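Local atomic coordinates of D-aminoacyl-tRNA deacylase (Archaeoglobus fulgidus, PDB entry 1YQE), a protein that probably hydrolyses D-aminoacyl-tRNAs to free tRNA and D-amino acids with the aid of zinc, limiting the toxicity of tRNAs charged with the wrong stereoisomer. Residues D14-I20 against F76-H80; L24-F30 against L42-I48; V35-K39 against E50-R54; I56-H60 against F102-P106. One frame throughout, in Å; residues are numbered along the deposited sequence.

Contact 1 (D14-I20 against F76-H80); sequences DTAGQNI and FASRH. With POP (pyrophosphate 2-), chain B.
With CG of Asp-14 trans to the backbone N (chi1 -171°) and CG of Arg-79 lodged between its own N and carbonyl carbon (chi1 58°), the carboxylate of Asp-14 lies against the backbone and the root of the arginine chain. OD2 of Asp-14 accepts a nearly straight bond from Arg-79 N (3.1 Å), met on the syn side and moderately out of plane. OD1 of Asp-14 instead takes Gly-17 N (2.8 Å), which arrives from above the carboxylate plane. Arg-79 CG is 3.0 Å from Asp-14 OD2, but the pairing of Asp-14 OD2 with Arg-79 NE is long (3.7 Å), and no guanidinium N-H is aimed at the oxygen. The guanidinium instead sends NH1 of Arg-79 to O1 of pyrophosphate (2.9 Å). Farther along the helix, CB of Ala-16 presses on CB of Arg-79 at 3.5 Å, and Ile-20 CD1 meets Ala-77 CB at 3.9 Å. With an alanine at Asp-14, the amides of Gly-17 and Arg-79 would probably both lose this acceptor. The carboxylate thus serves as N-cap of helix 15-24 through OD1 and ties that helix end to strand 73-81 through OD2; Arg-79 and His-80 of the strand line the pyrophosphate pocket.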
# COMPACT_ATOMS: atom_id res chain seq x y z
N ASP A 14 12.74 -11.15 7.30
CA ASP A 14 11.91 -11.33 6.11
C ASP A 14 12.78 -11.48 4.86
O ASP A 14 13.39 -10.52 4.41
CB ASP A 14 10.96 -10.14 5.92
CG ASP A 14 9.92 -10.37 4.83
OD1 ASP A 14 10.30 -10.71 3.68
OD2 ASP A 14 8.71 -10.22 5.11
N THR A 15 12.81 -12.69 4.32
CA THR A 15 13.61 -12.97 3.12
C THR A 15 13.31 -12.01 1.97
O THR A 15 14.23 -11.47 1.35
CB THR A 15 13.38 -14.41 2.63
OG1 THR A 15 13.76 -15.34 3.65
CG2 THR A 15 14.20 -14.68 1.38
N ALA A 16 12.03 -11.81 1.68
CA ALA A 16 11.63 -10.91 0.60
C ALA A 16 12.12 -9.50 0.90
O ALA A 16 12.72 -8.84 0.05
CB ALA A 16 10.12 -10.92 0.43
N GLY A 17 11.84 -9.03 2.11
CA GLY A 17 12.26 -7.70 2.50
C GLY A 17 13.77 -7.52 2.38
O GLY A 17 14.24 -6.47 1.93
N GLN A 18 14.52 -8.54 2.78
CA GLN A 18 15.98 -8.48 2.72
C GLN A 18 16.51 -8.42 1.29
O GLN A 18 17.44 -7.66 1.01
CB GLN A 18 16.59 -9.69 3.44
CG GLN A 18 16.45 -9.64 4.95
CD GLN A 18 17.09 -8.40 5.53
OE1 GLN A 18 18.28 -8.17 5.35
NE2 GLN A 18 16.30 -7.59 6.23
N ASN A 19 15.94 -9.21 0.39
CA ASN A 19 16.40 -9.19 -0.99
C ASN A 19 16.07 -7.86 -1.64
O ASN A 19 16.85 -7.35 -2.46
CB ASN A 19 15.77 -10.34 -1.80
CG ASN A 19 16.36 -11.69 -1.44
OD1 ASN A 19 17.56 -11.81 -1.18
ND2 ASN A 19 15.52 -12.71 -1.42
N ILE A 20 14.93 -7.28 -1.28
CA ILE A 20 14.53 -5.99 -1.83
C ILE A 20 15.55 -4.98 -1.32
O ILE A 20 16.05 -4.14 -2.07
CB ILE A 20 13.11 -5.57 -1.36
CG1 ILE A 20 12.06 -6.50 -2.00
CG2 ILE A 20 12.84 -4.11 -1.72
CD1 ILE A 20 10.65 -6.32 -1.47
N PHE A 76 6.86 0.09 3.05
CA PHE A 76 7.19 -1.16 3.71
C PHE A 76 7.46 -2.21 2.65
O PHE A 76 6.63 -2.41 1.76
CB PHE A 76 6.03 -1.65 4.59
CG PHE A 76 5.77 -0.80 5.79
CD1 PHE A 76 4.68 0.06 5.83
CD2 PHE A 76 6.60 -0.88 6.91
CE1 PHE A 76 4.42 0.83 6.96
CE2 PHE A 76 6.34 -0.11 8.04
CZ PHE A 76 5.25 0.75 8.07
N ALA A 77 8.61 -2.86 2.74
CA ALA A 77 9.00 -3.90 1.79
C ALA A 77 8.86 -5.21 2.55
O ALA A 77 9.53 -5.42 3.56
CB ALA A 77 10.44 -3.69 1.34
N SER A 78 7.99 -6.09 2.07
CA SER A 78 7.77 -7.35 2.76
C SER A 78 7.30 -8.47 1.85
O SER A 78 6.97 -8.25 0.69
CB SER A 78 6.73 -7.13 3.87
OG SER A 78 6.15 -8.36 4.28
N ARG A 79 7.27 -9.67 2.40
CA ARG A 79 6.80 -10.81 1.65
C ARG A 79 5.28 -10.85 1.82
O ARG A 79 4.73 -10.19 2.70
CB ARG A 79 7.40 -12.10 2.22
CG ARG A 79 7.08 -12.32 3.68
CD ARG A 79 7.70 -13.62 4.19
NE ARG A 79 7.63 -13.72 5.65
CZ ARG A 79 6.51 -13.84 6.34
NH1 ARG A 79 5.34 -13.89 5.72
NH2 ARG A 79 6.56 -13.92 7.67
N HIS A 80 4.62 -11.62 0.96
CA HIS A 80 3.18 -11.79 1.05
C HIS A 80 2.94 -13.30 1.11
O HIS A 80 3.37 -14.04 0.23
CB HIS A 80 2.45 -11.21 -0.17
CG HIS A 80 1.01 -11.61 -0.26
ND1 HIS A 80 0.10 -11.30 0.72
CD2 HIS A 80 0.34 -12.35 -1.17
CE1 HIS A 80 -1.07 -11.83 0.42
NE2 HIS A 80 -0.95 -12.48 -0.73
P1 POP B . 2.71 -12.11 6.96
O1 POP B . 2.66 -13.61 6.74
O2 POP B . 4.16 -11.72 7.31
O3 POP B . 1.82 -11.69 8.12
O POP B . 2.34 -11.27 5.58
P2 POP B . 0.80 -11.11 4.96
O4 POP B . -0.23 -11.89 5.73
O5 POP B . 0.80 -11.54 3.53
O6 POP B . 0.56 -9.52 5.01

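Contact 2 (L24-F30 against L42-I48); sequences LLTFADF and LSDEFYI
Phe-30 and Phe-46 form a T-shaped pair in which the edge of Phe-30 is turned to the face of Phe-46, with ring centroids 5.1 Å apart and planes at 68°. CZ of Phe-30 makes the closest approach, 3.5 Å from Phe-46 CZ. Ser-43 lies over one face of the Phe-30 ring, its CB 3.7 Å from the centroid in a CH-pi contact. Leu-24 packs its CG on CE1 of Phe-46 (3.7 Å), and its carbonyl oxygen lies at the edge of the same ring. CD1 of Ile-48 fits between Leu-24, Leu-25 and Phe-30, nearest to Leu-24 CB at 3.7 Å.

The next shell fixes these groups. Ser-43 has OG between its N and carbonyl carbon (chi1 69°), from where it donates to a lone pair of Phe-46 O at 2.7 Å and accepts a weak bond from Glu-45 N; the hydroxyl thereby braces the loop from Ser-43 to Phe-46. A water bridges the loops, donating to Asp-29 O at 2.8 Å and accepting from Asp-44 N. Farther out, Leu-178 of helix 167-182 touches Phe-27 and Phe-46, and Glu-45 forms a salt bridge with Arg-182. No direct hydrogen bond joins the two segments, so their cohesion rests mainly on aromatic and aliphatic packing, helped by a CA-H...O contact from Phe-30 CA to Leu-42 O and by the bridging water.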
# COMPACT_ATOMS: atom_id res chain seq x y z
N LEU A 24 18.05 -2.34 -3.32
CA LEU A 24 17.91 -0.91 -3.07
C LEU A 24 19.25 -0.30 -2.67
O LEU A 24 19.54 0.87 -2.96
CB LEU A 24 16.88 -0.68 -1.94
CG LEU A 24 15.51 -0.04 -2.20
CD1 LEU A 24 14.99 -0.38 -3.58
CD2 LEU A 24 14.54 -0.51 -1.13
N LEU A 25 20.08 -1.09 -1.99
CA LEU A 25 21.39 -0.64 -1.53
C LEU A 25 22.39 -0.35 -2.65
O LEU A 25 23.37 0.35 -2.43
CB LEU A 25 21.99 -1.69 -0.59
CG LEU A 25 21.34 -1.80 0.79
CD1 LEU A 25 21.84 -3.06 1.50
CD2 LEU A 25 21.65 -0.55 1.60
N THR A 26 22.14 -0.87 -3.85
CA THR A 26 23.04 -0.62 -4.97
C THR A 26 22.64 0.60 -5.78
O THR A 26 23.38 1.05 -6.66
CB THR A 26 23.10 -1.83 -5.92
OG1 THR A 26 21.82 -2.03 -6.51
CG2 THR A 26 23.51 -3.08 -5.16
N PHE A 27 21.47 1.15 -5.47
CA PHE A 27 20.94 2.31 -6.20
C PHE A 27 21.54 3.64 -5.77
O PHE A 27 21.32 4.66 -6.43
CB PHE A 27 19.42 2.36 -6.05
CG PHE A 27 18.71 1.18 -6.66
CD1 PHE A 27 17.36 0.97 -6.42
CD2 PHE A 27 19.39 0.27 -7.47
CE1 PHE A 27 16.70 -0.11 -6.98
CE2 PHE A 27 18.73 -0.81 -8.04
CZ PHE A 27 17.38 -1.01 -7.79
N ALA A 28 22.28 3.65 -4.67
CA ALA A 28 22.89 4.87 -4.17
C ALA A 28 24.03 4.57 -3.21
O ALA A 28 24.23 3.42 -2.81
CB ALA A 28 21.84 5.73 -3.47
N ASP A 29 24.77 5.60 -2.84
CA ASP A 29 25.90 5.46 -1.92
C ASP A 29 25.36 5.51 -0.50
O ASP A 29 25.11 6.59 0.04
CB ASP A 29 26.91 6.58 -2.15
CG ASP A 29 28.22 6.35 -1.42
OD1 ASP A 29 29.08 7.26 -1.46
OD2 ASP A 29 28.40 5.27 -0.83
N PHE A 30 25.18 4.35 0.12
CA PHE A 30 24.66 4.30 1.48
C PHE A 30 25.71 4.15 2.56
O PHE A 30 26.81 3.67 2.33
CB PHE A 30 23.64 3.16 1.62
CG PHE A 30 22.32 3.43 0.96
CD1 PHE A 30 22.13 3.18 -0.40
CD2 PHE A 30 21.25 3.96 1.69
CE1 PHE A 30 20.91 3.44 -1.02
CE2 PHE A 30 20.03 4.22 1.09
CZ PHE A 30 19.85 3.96 -0.27
N LEU A 42 21.72 5.32 5.19
CA LEU A 42 21.50 6.67 4.70
C LEU A 42 22.21 7.01 3.39
O LEU A 42 23.30 6.51 3.11
CB LEU A 42 21.93 7.68 5.76
CG LEU A 42 21.41 7.42 7.18
CD1 LEU A 42 22.13 8.33 8.16
CD2 LEU A 42 19.91 7.65 7.22
N SER A 43 21.56 7.88 2.62
CA SER A 43 22.09 8.35 1.35
C SER A 43 21.37 9.67 1.08
O SER A 43 20.47 10.05 1.83
CB SER A 43 21.79 7.35 0.23
OG SER A 43 20.41 7.30 -0.07
N ASP A 44 21.76 10.36 0.02
CA ASP A 44 21.12 11.63 -0.32
C ASP A 44 19.93 11.42 -1.25
O ASP A 44 19.30 12.38 -1.69
CB ASP A 44 22.12 12.58 -0.97
CG ASP A 44 22.83 11.95 -2.16
OD1 ASP A 44 22.14 11.34 -3.00
OD2 ASP A 44 24.06 12.07 -2.25
N GLU A 45 19.63 10.16 -1.55
CA GLU A 45 18.52 9.82 -2.43
C GLU A 45 17.31 9.44 -1.58
O GLU A 45 16.28 10.12 -1.59
CB GLU A 45 18.92 8.65 -3.33
CG GLU A 45 17.98 8.40 -4.50
CD GLU A 45 18.01 9.51 -5.53
OE1 GLU A 45 17.23 9.45 -6.50
OE2 GLU A 45 18.82 10.45 -5.37
N PHE A 46 17.43 8.34 -0.84
CA PHE A 46 16.35 7.88 0.02
C PHE A 46 16.94 7.14 1.22
O PHE A 46 18.15 6.92 1.28
CB PHE A 46 15.38 6.98 -0.77
CG PHE A 46 16.01 5.74 -1.32
CD1 PHE A 46 15.94 4.54 -0.62
CD2 PHE A 46 16.66 5.76 -2.55
CE1 PHE A 46 16.51 3.37 -1.13
CE2 PHE A 46 17.24 4.60 -3.07
CZ PHE A 46 17.16 3.40 -2.36
N TYR A 47 16.09 6.76 2.16
CA TYR A 47 16.52 6.06 3.37
C TYR A 47 16.01 4.63 3.41
O TYR A 47 15.03 4.29 2.75
CB TYR A 47 15.98 6.78 4.61
CG TYR A 47 16.55 8.16 4.86
CD1 TYR A 47 15.83 9.09 5.60
CD2 TYR A 47 17.82 8.51 4.42
CE1 TYR A 47 16.36 10.34 5.90
CE2 TYR A 47 18.36 9.76 4.71
CZ TYR A 47 17.63 10.67 5.45
OH TYR A 47 18.15 11.90 5.76
N ILE A 48 16.68 3.80 4.21
CA ILE A 48 16.28 2.41 4.40
C ILE A 48 16.43 2.12 5.89
O ILE A 48 17.42 2.52 6.51
CB ILE A 48 17.18 1.41 3.64
CG1 ILE A 48 17.10 1.66 2.13
CG2 ILE A 48 16.74 -0.02 3.96
CD1 ILE A 48 18.00 0.75 1.31
O HOH W 1 24.43 9.08 -0.99

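Contact 3 (V35-K39 against E50-R54); sequences VGEFK and ETKER. With POP (pyrophosphate 2-), chain B.
Glu-50, Glu-37 and Lys-39 lose the most surface here. Glu-50 and Lys-39 form an antiparallel hydrogen-bonded pair, a rung of the beta hairpin of strands 38-42 and 47-51: Lys-39 N donates to a lone pair of Glu-50 O (3.0 Å), and Glu-50 N returns a bond to Lys-39 O (2.8 Å), tilted somewhat from the carbonyl plane. On one face of the sheet their side chains run side by side, CB of Lys-39 being 3.8 Å from CB of Glu-50. Their charged ends part company, however: Lys-39 bends toward Glu-32, with which it forms a salt bridge, while Glu-50 stays extended and is bound by Gln-18, Lys-21 and Tyr-41.

Glu-37 belongs to the type II' turn from Val-35 to Phe-38. Its CG stands between the backbone N and carbonyl carbon (chi1 54°), which carries the chain over one face of the Phe-38 ring and on to Glu-53. OE1 of Glu-37 comes within 2.8 Å of OE1 of Glu-53, the carboxylates being turned 61° against each other. Phe-38 also lies alongside Thr-51, with CE2 of the ring 3.6 Å from Thr-51 OG1; that hydroxyl accepts from Glu-53 N (3.2 Å) in an ST turn. Just beyond, Arg-54 NE and NH2 both donate to O2 of the pyrophosphate. The close acid oxygens suggest that one carboxyl group probably holds a proton, repulsion raising its pKa, although Lys-64, in a long, weak ion pair with Glu-53, would offset some charge.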
# COMPACT_ATOMS: atom_id res chain seq x y z
N VAL A 35 21.31 2.73 15.28
CA VAL A 35 20.83 3.55 16.38
C VAL A 35 19.61 2.85 16.96
O VAL A 35 18.81 2.27 16.23
CB VAL A 35 20.42 4.96 15.92
CG1 VAL A 35 21.62 5.67 15.32
CG2 VAL A 35 19.29 4.87 14.91
N GLY A 36 19.47 2.91 18.28
CA GLY A 36 18.34 2.27 18.92
C GLY A 36 18.21 0.83 18.48
O GLY A 36 19.20 0.11 18.35
N GLU A 37 16.97 0.40 18.24
CA GLU A 37 16.69 -0.96 17.82
C GLU A 37 16.78 -1.16 16.31
O GLU A 37 16.53 -2.26 15.82
CB GLU A 37 15.29 -1.36 18.29
CG GLU A 37 14.21 -0.38 17.85
CD GLU A 37 12.80 -0.86 18.15
OE1 GLU A 37 12.40 -1.91 17.59
OE2 GLU A 37 12.10 -0.21 18.95
N PHE A 38 17.16 -0.12 15.58
CA PHE A 38 17.23 -0.23 14.12
C PHE A 38 18.61 -0.16 13.48
O PHE A 38 19.61 0.23 14.09
CB PHE A 38 16.38 0.87 13.47
CG PHE A 38 15.02 1.03 14.08
CD1 PHE A 38 14.81 1.97 15.09
CD2 PHE A 38 13.95 0.25 13.66
CE1 PHE A 38 13.54 2.14 15.66
CE2 PHE A 38 12.68 0.41 14.22
CZ PHE A 38 12.48 1.35 15.22
N LYS A 39 18.63 -0.55 12.21
CA LYS A 39 19.82 -0.51 11.38
C LYS A 39 19.40 0.44 10.27
O LYS A 39 18.55 0.11 9.45
CB LYS A 39 20.14 -1.89 10.80
CG LYS A 39 20.48 -2.95 11.84
CD LYS A 39 20.69 -4.32 11.21
CE LYS A 39 21.90 -4.34 10.28
NZ LYS A 39 23.15 -4.00 11.01
N GLU A 50 16.01 -1.02 8.90
CA GLU A 50 15.83 -2.43 9.18
C GLU A 50 15.44 -2.56 10.65
O GLU A 50 16.02 -1.92 11.51
CB GLU A 50 17.13 -3.18 8.90
CG GLU A 50 16.97 -4.63 8.53
CD GLU A 50 18.19 -5.18 7.81
OE1 GLU A 50 18.17 -6.37 7.43
OE2 GLU A 50 19.17 -4.43 7.64
N THR A 51 14.43 -3.39 10.92
CA THR A 51 13.96 -3.60 12.28
C THR A 51 13.80 -5.10 12.51
O THR A 51 13.60 -5.86 11.56
CB THR A 51 12.59 -2.92 12.51
OG1 THR A 51 12.18 -3.13 13.86
CG2 THR A 51 11.54 -3.50 11.57
N LYS A 52 13.91 -5.52 13.76
CA LYS A 52 13.77 -6.93 14.09
C LYS A 52 12.31 -7.27 14.36
O LYS A 52 11.95 -8.42 14.55
CB LYS A 52 14.63 -7.30 15.31
CG LYS A 52 16.13 -7.30 15.03
CD LYS A 52 16.94 -7.95 16.16
CE LYS A 52 16.98 -7.07 17.40
NZ LYS A 52 17.72 -5.80 17.15
N GLU A 53 11.47 -6.24 14.36
CA GLU A 53 10.04 -6.44 14.60
C GLU A 53 9.32 -6.98 13.38
O GLU A 53 9.71 -6.72 12.24
CB GLU A 53 9.38 -5.12 14.98
CG GLU A 53 9.95 -4.43 16.20
CD GLU A 53 9.26 -3.11 16.47
OE1 GLU A 53 9.65 -2.42 17.43
OE2 GLU A 53 8.33 -2.77 15.72
N ARG A 54 8.26 -7.74 13.63
CA ARG A 54 7.43 -8.28 12.57
C ARG A 54 6.64 -7.03 12.15
O ARG A 54 6.02 -6.38 12.99
CB ARG A 54 6.49 -9.34 13.14
CG ARG A 54 5.50 -9.91 12.15
CD ARG A 54 6.19 -10.74 11.08
NE ARG A 54 5.22 -11.45 10.25
CZ ARG A 54 4.32 -12.31 10.72
NH1 ARG A 54 4.26 -12.56 12.02
NH2 ARG A 54 3.48 -12.92 9.89
P1 POP B . 2.71 -12.11 6.96
O1 POP B . 2.66 -13.61 6.74
O2 POP B . 4.16 -11.72 7.31
O3 POP B . 1.82 -11.69 8.12
O POP B . 2.34 -11.27 5.58
P2 POP B . 0.80 -11.11 4.96
O4 POP B . -0.23 -11.89 5.73
O5 POP B . 0.80 -11.54 3.53
O6 POP B . 0.56 -9.52 5.01

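Contact 4 (I56-H60 against F102-P106); sequences IYADH and FGGKP
The Tyr-57 ring slants across the Phe-102/Gly-103 peptide, meeting it at no clean face or edge, with CE2 of Tyr-57 3.7 Å from Gly-103 N. The tyrosine reaches this place because its CG is trans to the carbonyl carbon (chi1 -63°). The Phe-102 ring meets that of His-143 at a steep angle; toward Ile-56 the residue offers its CB and, closer, its carbonyl oxygen, with Phe-102 O 3.4 Å from Ile-56 CB. The carboxylate of Asp-59 brings OD1 to 3.3 Å from Gly-104 CA.

Close backbone approach is what glycine permits here. Gly-103 CA makes a C-H...O contact with Ile-56 O (3.2 Å), and a CB at that position would collide with the oxygen; the positive phi of Gly-104 likewise suits a residue without a side chain. The contact joins two irregular segments. Segment 56-60 leaves a 3-10 stretch at Tyr-57 and runs as loop to His-60, the N-cap residue of helix 61-65. Segment 102-106 belongs to the long loop between strand 88-92 and helix 114-125. Ile-56 also touches the pyrophosphate, so the wall of that pocket abuts this loop pairing.

Lys-105 NZ forms a long salt bridge with Asp-59 OD1 (3.8 Å), reinforced by a water that donates to OD1 and accepts from NZ. A second water links the same oxygen to Gly-104 N. OD2 of Asp-59 accepts from Glu-147 N and, weakly, from Ser-146 N. An asparagine in place of Asp-59 is likely to cost Lys-105 this negative partner and to disturb one of the two sets of bonds, since its amide nitrogen could not accept. NZ of Lys-105 also lies 4.5 Å from His-60 NE2.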
# COMPACT_ATOMS: atom_id res chain seq x y z
N ILE A 56 3.71 -6.41 10.62
CA ILE A 56 2.28 -6.32 10.94
C ILE A 56 2.00 -5.92 12.39
O ILE A 56 0.91 -5.47 12.71
CB ILE A 56 1.53 -7.64 10.64
CG1 ILE A 56 2.20 -8.81 11.37
CG2 ILE A 56 1.49 -7.87 9.13
CD1 ILE A 56 1.44 -10.12 11.24
N TYR A 57 2.99 -6.08 13.27
CA TYR A 57 2.83 -5.70 14.67
C TYR A 57 3.62 -4.43 14.97
O TYR A 57 3.68 -3.98 16.12
CB TYR A 57 3.31 -6.82 15.59
CG TYR A 57 2.53 -8.11 15.47
CD1 TYR A 57 3.06 -9.21 14.80
CD2 TYR A 57 1.25 -8.22 16.01
CE1 TYR A 57 2.34 -10.39 14.68
CE2 TYR A 57 0.52 -9.40 15.89
CZ TYR A 57 1.07 -10.48 15.22
OH TYR A 57 0.35 -11.66 15.10
N ALA A 58 4.20 -3.83 13.94
CA ALA A 58 5.00 -2.62 14.10
C ALA A 58 4.23 -1.32 14.32
O ALA A 58 4.59 -0.29 13.76
CB ALA A 58 5.93 -2.46 12.90
N ASP A 59 3.18 -1.36 15.14
CA ASP A 59 2.40 -0.15 15.44
C ASP A 59 3.34 0.93 15.98
O ASP A 59 4.23 0.64 16.78
CB ASP A 59 1.32 -0.45 16.48
CG ASP A 59 0.04 -1.03 15.87
OD1 ASP A 59 -0.77 -1.61 16.63
OD2 ASP A 59 -0.17 -0.89 14.65
N HIS A 60 3.13 2.17 15.55
CA HIS A 60 3.93 3.32 16.00
C HIS A 60 5.40 3.28 15.59
O HIS A 60 6.21 4.06 16.11
CB HIS A 60 3.84 3.46 17.52
CG HIS A 60 2.45 3.73 18.01
ND1 HIS A 60 1.76 4.87 17.69
CD2 HIS A 60 1.62 2.98 18.77
CE1 HIS A 60 0.55 4.82 18.23
NE2 HIS A 60 0.44 3.68 18.89
N PHE A 102 -4.36 -10.01 12.92
CA PHE A 102 -2.96 -10.02 12.54
C PHE A 102 -2.27 -8.67 12.62
O PHE A 102 -1.72 -8.16 11.63
CB PHE A 102 -2.82 -10.64 11.14
CG PHE A 102 -3.30 -12.07 11.10
CD1 PHE A 102 -2.67 -13.05 11.85
CD2 PHE A 102 -4.44 -12.41 10.37
CE1 PHE A 102 -3.16 -14.36 11.89
CE2 PHE A 102 -4.94 -13.72 10.41
CZ PHE A 102 -4.30 -14.69 11.17
N GLY A 103 -2.30 -8.10 13.82
CA GLY A 103 -1.67 -6.82 14.06
C GLY A 103 -2.60 -5.63 14.14
O GLY A 103 -3.69 -5.64 13.57
N GLY A 104 -2.15 -4.59 14.84
CA GLY A 104 -2.93 -3.38 14.96
C GLY A 104 -4.13 -3.44 15.89
O GLY A 104 -4.28 -4.38 16.67
N LYS A 105 -4.98 -2.43 15.78
CA LYS A 105 -6.18 -2.31 16.59
C LYS A 105 -7.44 -2.33 15.73
O LYS A 105 -7.41 -1.96 14.55
CB LYS A 105 -6.13 -1.00 17.39
CG LYS A 105 -4.89 -0.85 18.25
CD LYS A 105 -4.86 0.51 18.93
CE LYS A 105 -3.79 0.58 20.00
NZ LYS A 105 -2.43 0.27 19.48
N PRO A 106 -8.57 -2.74 16.32
CA PRO A 106 -9.83 -2.78 15.56
C PRO A 106 -10.21 -1.39 15.06
O PRO A 106 -9.85 -0.39 15.68
CB PRO A 106 -10.84 -3.31 16.58
CG PRO A 106 -9.99 -4.12 17.51
CD PRO A 106 -8.77 -3.26 17.68
O HOH W 2 0.18 -4.72 16.99
O HOH W 3 -0.56 -1.57 19.46

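How the contacts relate
Contacts 1, 2 and 3 all reach the eight-stranded mixed sheet. Contacts 2 and 3 share strand 47-51, have centres about 17 Å apart, and interleave along the chain; both are nested in the loop closed by contact 1. Contact 1 touches contact 3, about 14 Å away between centres, where Gln-18 meets Glu-50 and Arg-79 lies beside Arg-54, two arginines brought together around the pyrophosphate. Contact 4 follows contacts 2 and 3 in sequence, crosses contact 1, and touches contact 3 where Glu-53 packs on Ala-58. The pyrophosphate pocket thus draws residues from contacts 1, 3 and 4, whereas contact 2 contributes no residue to it and lies about 28 Å from contact 4 between centres.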